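Local coordinates for protein activating signal cointegrator 1 complex subunit 2 (Homo sapiens, PDB 6YXQ) that binds K63-linked polyubiquitin chains and recruits the ASCC3 helicase and ALKBH3 to sites of DNA alkylation damage, and takes part in rescuing stalled ribosomes, at residues B[203-206]-B[207-211]; B[242-245]-B[246-249]; B[288-291]-B[292-296]. All coordinates share one frame; numbering follows the deposited sequence.

Contact 1 (B[203-206]-B[207-211])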
loop_
_atom_site.group_PDB
_atom_site.type_symbol
_atom_site.label_atom_id
_atom_site.label_comp_id
_atom_site.label_asym_id
_atom_site.label_seq_id
_atom_site.Cartn_x
_atom_site.Cartn_y
_atom_site.Cartn_z
ATOM N N PRO B 203 -5.286 21.503 -8.087
ATOM C CA PRO B 203 -6.029 21.735 -9.336
ATOM C C PRO B 203 -6.362 20.457 -10.090
ATOM O O PRO B 203 -7.466 20.348 -10.640
ATOM C CB PRO B 203 -5.092 22.651 -10.131
ATOM C CG PRO B 203 -4.317 23.369 -9.104
ATOM C CD PRO B 203 -4.133 22.415 -7.965
ATOM N N THR B 204 -5.450 19.479 -10.119
ATOM C CA THR B 204 -5.762 18.216 -10.782
ATOM C C THR B 204 -6.867 17.482 -10.035
ATOM O O THR B 204 -7.818 16.977 -10.647
ATOM C CB THR B 204 -4.515 17.342 -10.892
ATOM O OG1 THR B 204 -4.306 16.651 -9.655
ATOM C CG2 THR B 204 -3.293 18.188 -11.212
ATOM N N ILE B 205 -6.770 17.443 -8.703
ATOM C CA ILE B 205 -7.777 16.767 -7.882
ATOM C C ILE B 205 -9.166 17.300 -8.203
ATOM O O ILE B 205 -10.075 16.545 -8.574
ATOM C CB ILE B 205 -7.459 16.936 -6.386
ATOM C CG1 ILE B 205 -6.127 16.261 -6.039
ATOM C CG2 ILE B 205 -8.603 16.392 -5.552
ATOM C CD1 ILE B 205 -5.804 16.255 -4.557
ATOM N N LEU B 206 -9.343 18.615 -8.063
ATOM C CA LEU B 206 -10.618 19.239 -8.400
ATOM C C LEU B 206 -11.023 18.917 -9.825
ATOM O O LEU B 206 -12.203 18.660 -10.099
ATOM C CB LEU B 206 -10.533 20.753 -8.212
ATOM C CG LEU B 206 -10.407 21.246 -6.775
ATOM C CD1 LEU B 206 -9.995 22.711 -6.755
ATOM C CD2 LEU B 206 -11.706 21.034 -6.017
ATOM N N GLN B 207 -10.051 18.919 -10.748
ATOM C CA GLN B 207 -10.346 18.585 -12.136
ATOM C C GLN B 207 -11.052 17.240 -12.225
ATOM O O GLN B 207 -12.056 17.099 -12.940
ATOM C CB GLN B 207 -9.060 18.579 -12.957
ATOM C CG GLN B 207 -9.287 18.381 -14.433
ATOM C CD GLN B 207 -10.269 19.380 -14.990
ATOM O OE1 GLN B 207 -10.154 20.580 -14.744
ATOM N NE2 GLN B 207 -11.248 18.893 -15.744
ATOM N N VAL B 208 -10.564 16.260 -11.457
ATOM C CA VAL B 208 -11.233 14.965 -11.360
ATOM C C VAL B 208 -12.738 15.159 -11.222
ATOM O O VAL B 208 -13.522 14.714 -12.071
ATOM C CB VAL B 208 -10.657 14.156 -10.186
ATOM C CG1 VAL B 208 -11.384 12.826 -10.049
ATOM C CG2 VAL B 208 -9.158 13.950 -10.370
ATOM N N PHE B 209 -13.155 15.909 -10.200
ATOM C CA PHE B 209 -14.580 16.104 -9.940
ATOM C C PHE B 209 -15.301 16.659 -11.161
ATOM O O PHE B 209 -16.302 16.086 -11.611
ATOM C CB PHE B 209 -14.771 17.004 -8.715
ATOM C CG PHE B 209 -14.494 16.298 -7.417
ATOM C CD1 PHE B 209 -15.451 15.485 -6.834
ATOM C CD2 PHE B 209 -13.257 16.402 -6.811
ATOM C CE1 PHE B 209 -15.186 14.811 -5.653
ATOM C CE2 PHE B 209 -12.988 15.734 -5.627
ATOM C CZ PHE B 209 -13.957 14.938 -5.051
ATOM N N SER B 210 -14.776 17.738 -11.757
ATOM C CA SER B 210 -15.469 18.305 -12.910
ATOM C C SER B 210 -15.564 17.284 -14.034
ATOM O O SER B 210 -16.619 17.149 -14.671
ATOM C CB SER B 210 -14.784 19.585 -13.391
ATOM O OG SER B 210 -13.391 19.524 -13.205
ATOM N N ASN B 211 -14.492 16.515 -14.250
ATOM C CA ASN B 211 -14.523 15.467 -15.261
ATOM C C ASN B 211 -15.706 14.542 -15.037
ATOM O O ASN B 211 -16.487 14.276 -15.960
ATOM C CB ASN B 211 -13.212 14.688 -15.243
ATOM C CG ASN B 211 -12.085 15.457 -15.888
ATOM O OD1 ASN B 211 -12.317 16.301 -16.762
ATOM N ND2 ASN B 211 -10.856 15.180 -15.463
#
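Ile205 and Phe209, one turn apart on helix 193-216, touch loosely, CG2 of Ile205 lying 4.4 Å from CE2 of the Phe209 ring. Phe209 has CG anti to its carbonyl carbon (chi1 -75°), which turns the ring back along the helix, its edge toward Leu206 O, while Ile205 O approaches it obliquely. Beyond the contact the ring packs edge-to-face with Phe286. Val208 turns CG2 toward the preceding turn, 3.3 Å from both Thr204 O and Ile205 O. Leu206 is buried against His277 and Phe279, while Ile205 and Val208 rest on Leu14 and Leu10 of the ASCC3 chain.

On the solvent-facing side the polar groups bond among themselves. Gln207, bent at chi2 (54°), sends NE2 to Asn211 OD1 at 3.0 Å; this partner lies in the Gln207 amide plane, but the donor stands well above the plane of the Asn211 amide. Ser210 OG donates to Gln207 O at 2.8 Å, and Asn211 N reaches the same oxygen, so two bonds grip one carbonyl. Ser210 N also closes the turn on Leu206 O at 3.2 Å. An alanine here removes the Ser210 hydroxyl and would probably leave Gln207 O held by Asn211 N alone. Backbone bonds from Gln207 N to Pro203 O and from Val208 N to Thr204 O complete the turn. The chemistry is thus two-sided: short-range polar bonds spend donors and acceptors within the helix, while the hydrocarbon side remains available for neighbouring helices and ASCC3.

Contact 2 (B[242-245]-B[246-249])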
loop_
_atom_site.group_PDB
_atom_site.type_symbol
_atom_site.label_atom_id
_atom_site.label_comp_id
_atom_site.label_asym_id
_atom_site.label_seq_id
_atom_site.Cartn_x
_atom_site.Cartn_y
_atom_site.Cartn_z
ATOM N N PRO B 242 -24.606 3.926 -20.883
ATOM C CA PRO B 242 -24.439 2.478 -20.710
ATOM C C PRO B 242 -24.075 2.132 -19.275
ATOM O O PRO B 242 -23.425 2.908 -18.571
ATOM C CB PRO B 242 -23.305 2.138 -21.681
ATOM C CG PRO B 242 -23.413 3.189 -22.743
ATOM C CD PRO B 242 -23.854 4.442 -22.038
ATOM N N LEU B 243 -24.493 0.935 -18.861
ATOM C CA LEU B 243 -24.490 0.580 -17.447
ATOM C C LEU B 243 -23.089 0.625 -16.856
ATOM O O LEU B 243 -22.862 1.249 -15.812
ATOM C CB LEU B 243 -25.106 -0.806 -17.252
ATOM C CG LEU B 243 -26.414 -0.857 -16.465
ATOM C CD1 LEU B 243 -26.922 -2.283 -16.373
ATOM C CD2 LEU B 243 -26.226 -0.264 -15.080
ATOM N N LEU B 244 -22.132 -0.030 -17.509
ATOM C CA LEU B 244 -20.807 -0.170 -16.921
ATOM C C LEU B 244 -19.931 1.063 -17.113
ATOM O O LEU B 244 -18.877 1.153 -16.474
ATOM C CB LEU B 244 -20.122 -1.417 -17.482
ATOM C CG LEU B 244 -20.904 -2.691 -17.139
ATOM C CD1 LEU B 244 -21.422 -3.376 -18.398
ATOM C CD2 LEU B 244 -20.075 -3.653 -16.286
ATOM N N GLU B 245 -20.335 2.008 -17.966
ATOM C CA GLU B 245 -19.757 3.346 -17.896
ATOM C C GLU B 245 -20.167 4.037 -16.600
ATOM O O GLU B 245 -19.337 4.663 -15.924
ATOM C CB GLU B 245 -20.192 4.169 -19.109
ATOM C CG GLU B 245 -19.318 4.005 -20.340
ATOM C CD GLU B 245 -19.624 5.038 -21.417
ATOM O OE1 GLU B 245 -20.817 5.257 -21.720
ATOM O OE2 GLU B 245 -18.671 5.631 -21.964
ATOM N N LEU B 246 -21.448 3.922 -16.237
ATOM C CA LEU B 246 -21.931 4.425 -14.954
ATOM C C LEU B 246 -21.231 3.730 -13.796
ATOM O O LEU B 246 -20.894 4.365 -12.783
ATOM C CB LEU B 246 -23.443 4.218 -14.866
ATOM C CG LEU B 246 -24.164 4.477 -13.548
ATOM C CD1 LEU B 246 -24.086 5.947 -13.204
ATOM C CD2 LEU B 246 -25.607 4.047 -13.675
ATOM N N LYS B 247 -21.033 2.417 -13.922
ATOM C CA LYS B 247 -20.302 1.669 -12.908
ATOM C C LYS B 247 -18.910 2.255 -12.715
ATOM O O LYS B 247 -18.464 2.466 -11.582
ATOM C CB LYS B 247 -20.234 0.193 -13.313
ATOM C CG LYS B 247 -19.558 -0.745 -12.318
ATOM C CD LYS B 247 -19.454 -2.143 -12.913
ATOM C CE LYS B 247 -18.761 -3.126 -11.977
ATOM N NZ LYS B 247 -18.698 -4.496 -12.573
ATOM N N ASP B 248 -18.223 2.556 -13.821
ATOM C CA ASP B 248 -16.882 3.119 -13.728
ATOM C C ASP B 248 -16.912 4.497 -13.092
ATOM O O ASP B 248 -16.039 4.835 -12.285
ATOM C CB ASP B 248 -16.236 3.185 -15.110
ATOM C CG ASP B 248 -15.475 1.922 -15.457
ATOM O OD1 ASP B 248 -15.476 0.977 -14.640
ATOM O OD2 ASP B 248 -14.874 1.874 -16.549
ATOM N N ILE B 249 -17.911 5.308 -13.441
ATOM C CA ILE B 249 -18.001 6.647 -12.867
ATOM C C ILE B 249 -18.125 6.573 -11.351
ATOM O O ILE B 249 -17.387 7.243 -10.620
ATOM C CB ILE B 249 -19.174 7.424 -13.481
ATOM C CG1 ILE B 249 -18.915 7.681 -14.965
ATOM C CG2 ILE B 249 -19.361 8.716 -12.731
ATOM C CD1 ILE B 249 -17.731 8.582 -15.230
#
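The carboxylate of Asp248 turns one flat face toward Leu244 O, which stands 3.6 Å from Asp248 CG. That carbonyl oxygen is already the acceptor for Asp248 N at 3.1 Å, the donor coming in 48° out of the carbonyl plane; only the amide bonds to it, and the carboxylate face merely lies against it. The other carboxylate, of Glu245, is carried away from the following turn; its CB stays near the backbone, and its OE2 makes a long, weak ion pair with Arg235. Lying in the first turn, this acid would probably interact favourably with the helix dipole.

The main side-chain meeting is between Leu244 and Lys247, which run alongside each other in the same direction. CD2 of Leu244 touches CD of Lys247 at 3.7 Å and comes within 4.0 Å of NZ. Lys247 reaches this far because CG is anti to the backbone N (chi1 -177°) and every later torsion is extended as well, so the methylenes lie against the leucine while the ammonium travels on toward a long, weak ion pair with Glu108. Leu246 covers Leu243 O with CB, at 3.2 Å, and Ile249 brings CG1 equally near to Glu245 O. These two buried residues face different neighbours, Leu246 packing on Leu312 and Ile249 on Ile212 and His215.

Leu246 N bonds to Pro242 O at 3.2 Å, and Lys247 N to Leu243 O at 2.9 Å. With Pro242 at the N-cap, these are the first two turns of helix 243-266, packed between helices 193-216 and 306-340 of a largely helical fold.

Contact 3 (B[288-291]-B[292-296])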
loop_
_atom_site.group_PDB
_atom_site.type_symbol
_atom_site.label_atom_id
_atom_site.label_comp_id
_atom_site.label_asym_id
_atom_site.label_seq_id
_atom_site.Cartn_x
_atom_site.Cartn_y
_atom_site.Cartn_z
ATOM N N GLU B 288 -24.391 18.797 -4.986
ATOM C CA GLU B 288 -25.676 19.232 -5.528
ATOM C C GLU B 288 -25.864 18.794 -6.977
ATOM O O GLU B 288 -26.948 18.343 -7.360
ATOM C CB GLU B 288 -25.798 20.747 -5.422
ATOM C CG GLU B 288 -26.480 21.190 -4.168
ATOM C CD GLU B 288 -27.976 21.050 -4.238
ATOM O OE1 GLU B 288 -28.505 20.883 -5.355
ATOM O OE2 GLU B 288 -28.625 21.121 -3.176
ATOM N N ALA B 289 -24.832 18.941 -7.805
ATOM C CA ALA B 289 -24.988 18.621 -9.221
ATOM C C ALA B 289 -25.093 17.119 -9.431
ATOM O O ALA B 289 -26.015 16.629 -10.096
ATOM C CB ALA B 289 -23.817 19.193 -10.021
ATOM N N ALA B 290 -24.173 16.373 -8.836
ATOM C CA ALA B 290 -23.973 14.975 -9.163
ATOM C C ALA B 290 -24.972 14.076 -8.446
ATOM O O ALA B 290 -25.618 13.234 -9.082
ATOM C CB ALA B 290 -22.536 14.596 -8.811
ATOM N N ILE B 291 -25.140 14.265 -7.128
ATOM C CA ILE B 291 -25.818 13.266 -6.296
ATOM C C ILE B 291 -27.272 13.018 -6.726
ATOM O O ILE B 291 -27.653 11.856 -6.882
ATOM C CB ILE B 291 -25.697 13.631 -4.824
ATOM C CG1 ILE B 291 -24.232 13.591 -4.364
ATOM C CG2 ILE B 291 -26.595 12.747 -3.967
ATOM C CD1 ILE B 291 -23.432 12.409 -4.902
ATOM N N PRO B 292 -28.117 14.049 -6.890
ATOM C CA PRO B 292 -29.524 13.758 -7.250
ATOM C C PRO B 292 -29.686 12.941 -8.523
ATOM O O PRO B 292 -30.446 11.958 -8.540
ATOM C CB PRO B 292 -30.133 15.161 -7.388
ATOM C CG PRO B 292 -29.301 16.016 -6.492
ATOM C CD PRO B 292 -27.915 15.484 -6.641
ATOM N N GLU B 293 -28.996 13.324 -9.598
ATOM C CA GLU B 293 -29.190 12.649 -10.877
ATOM C C GLU B 293 -28.766 11.187 -10.799
ATOM O O GLU B 293 -29.482 10.298 -11.279
ATOM C CB GLU B 293 -28.423 13.388 -11.979
ATOM C CG GLU B 293 -28.587 12.805 -13.371
ATOM C CD GLU B 293 -30.022 12.853 -13.858
ATOM O OE1 GLU B 293 -30.710 13.864 -13.589
ATOM O OE2 GLU B 293 -30.462 11.875 -14.504
HETATM N N MSE B 294 -27.622 10.918 -10.181
HETATM C CA MSE B 294 -27.108 9.560 -10.063
HETATM C C MSE B 294 -27.970 8.707 -9.141
HETATM O O MSE B 294 -28.190 7.521 -9.400
HETATM C CB MSE B 294 -25.671 9.574 -9.554
HETATM C CG MSE B 294 -24.746 10.565 -10.235
HETATM SE SE MSE B 294 -22.932 9.902 -10.011
HETATM C CE MSE B 294 -21.968 11.389 -9.326
ATOM N N GLU B 295 -28.450 9.315 -8.055
ATOM C CA GLU B 295 -29.421 8.639 -7.200
ATOM C C GLU B 295 -30.632 8.185 -8.005
ATOM O O GLU B 295 -31.005 7.002 -7.981
ATOM C CB GLU B 295 -29.852 9.564 -6.065
ATOM C CG GLU B 295 -29.206 9.270 -4.723
ATOM C CD GLU B 295 -29.932 9.957 -3.580
ATOM O OE1 GLU B 295 -29.445 9.888 -2.431
ATOM O OE2 GLU B 295 -30.996 10.565 -3.836
ATOM N N SER B 296 -31.255 9.118 -8.736
ATOM C CA SER B 296 -32.459 8.772 -9.486
ATOM C C SER B 296 -32.167 7.727 -10.553
ATOM O O SER B 296 -32.974 6.818 -10.776
ATOM C CB SER B 296 -33.077 10.016 -10.120
ATOM O OG SER B 296 -34.216 9.659 -10.893
#
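Apolar contacts centre on Pro292, whose ring sits among Glu288, Ala289, Ala290 and Ile291. Its side chain crosses that of Ile291 at about a right angle, and CD lies 3.4 Å from Ile291 CB. Two residues before the proline, Ala290 CB meets the terminal CE of Met294, present here as selenomethionine, at 3.3 Å. Met294 first leans along the helix, CG anti to its carbonyl carbon (chi1 -47°), and then bends at chi3 (-129°), which brings the methyl group to the alanine.

Among backbone bonds, the proline leaves its mark. Pro292 N carries no hydrogen, and the place of a donor next to Glu288 O is taken by Pro292 CD, 3.1 Å from that oxygen. The next pair is spread as well, Ala289 O standing about 4.5 Å from Glu293 N, too far for a hydrogen bond. This is the classic proline kink within a continuous helix, here 279-300. Regular bonding resumes at once: Met294 N reaches Ala290 O at 3.3 Å and Glu295 N reaches Ile291 O at 2.9 Å.

Charged groups look outward for partners. Glu288 OE2 accepts from the backbone N of both Arg366 and Phe367, at the start of helix 365-374, and Glu295 OE1 forms a salt bridge with the Arg366 side chain, so two acidic residues either side of the kink converge on one arginine. The methylene CB of Glu295 meanwhile lies against Ile291 O, 3.3 Å away. Glu293, bent at chi2, leads its carboxylate the other way, to a weak hydrogen bond with Ser239.

Overall arrangement
Each contact is a turn or two of a different helix, 193-216, 243-266 and 279-300, in the N-terminal, largely helical part of the protein, which binds ASCC3; all are partly buried. Contact 1 lies nearest the middle of the chain, 15 Å from its centre against 24 Å for the other two, and packs on ASCC3, which contact 3 does not touch; its apolar side meets both other helices. Contact 2 starts its helix, has the most exposed residues, and its charged ends reach distant partners weakly. Contact 3 kinks its helix at a proline and spends its charges on firmer bonds to the 365-374 region. Helices 306-340 and 193-216 both touch contacts 2 and 3.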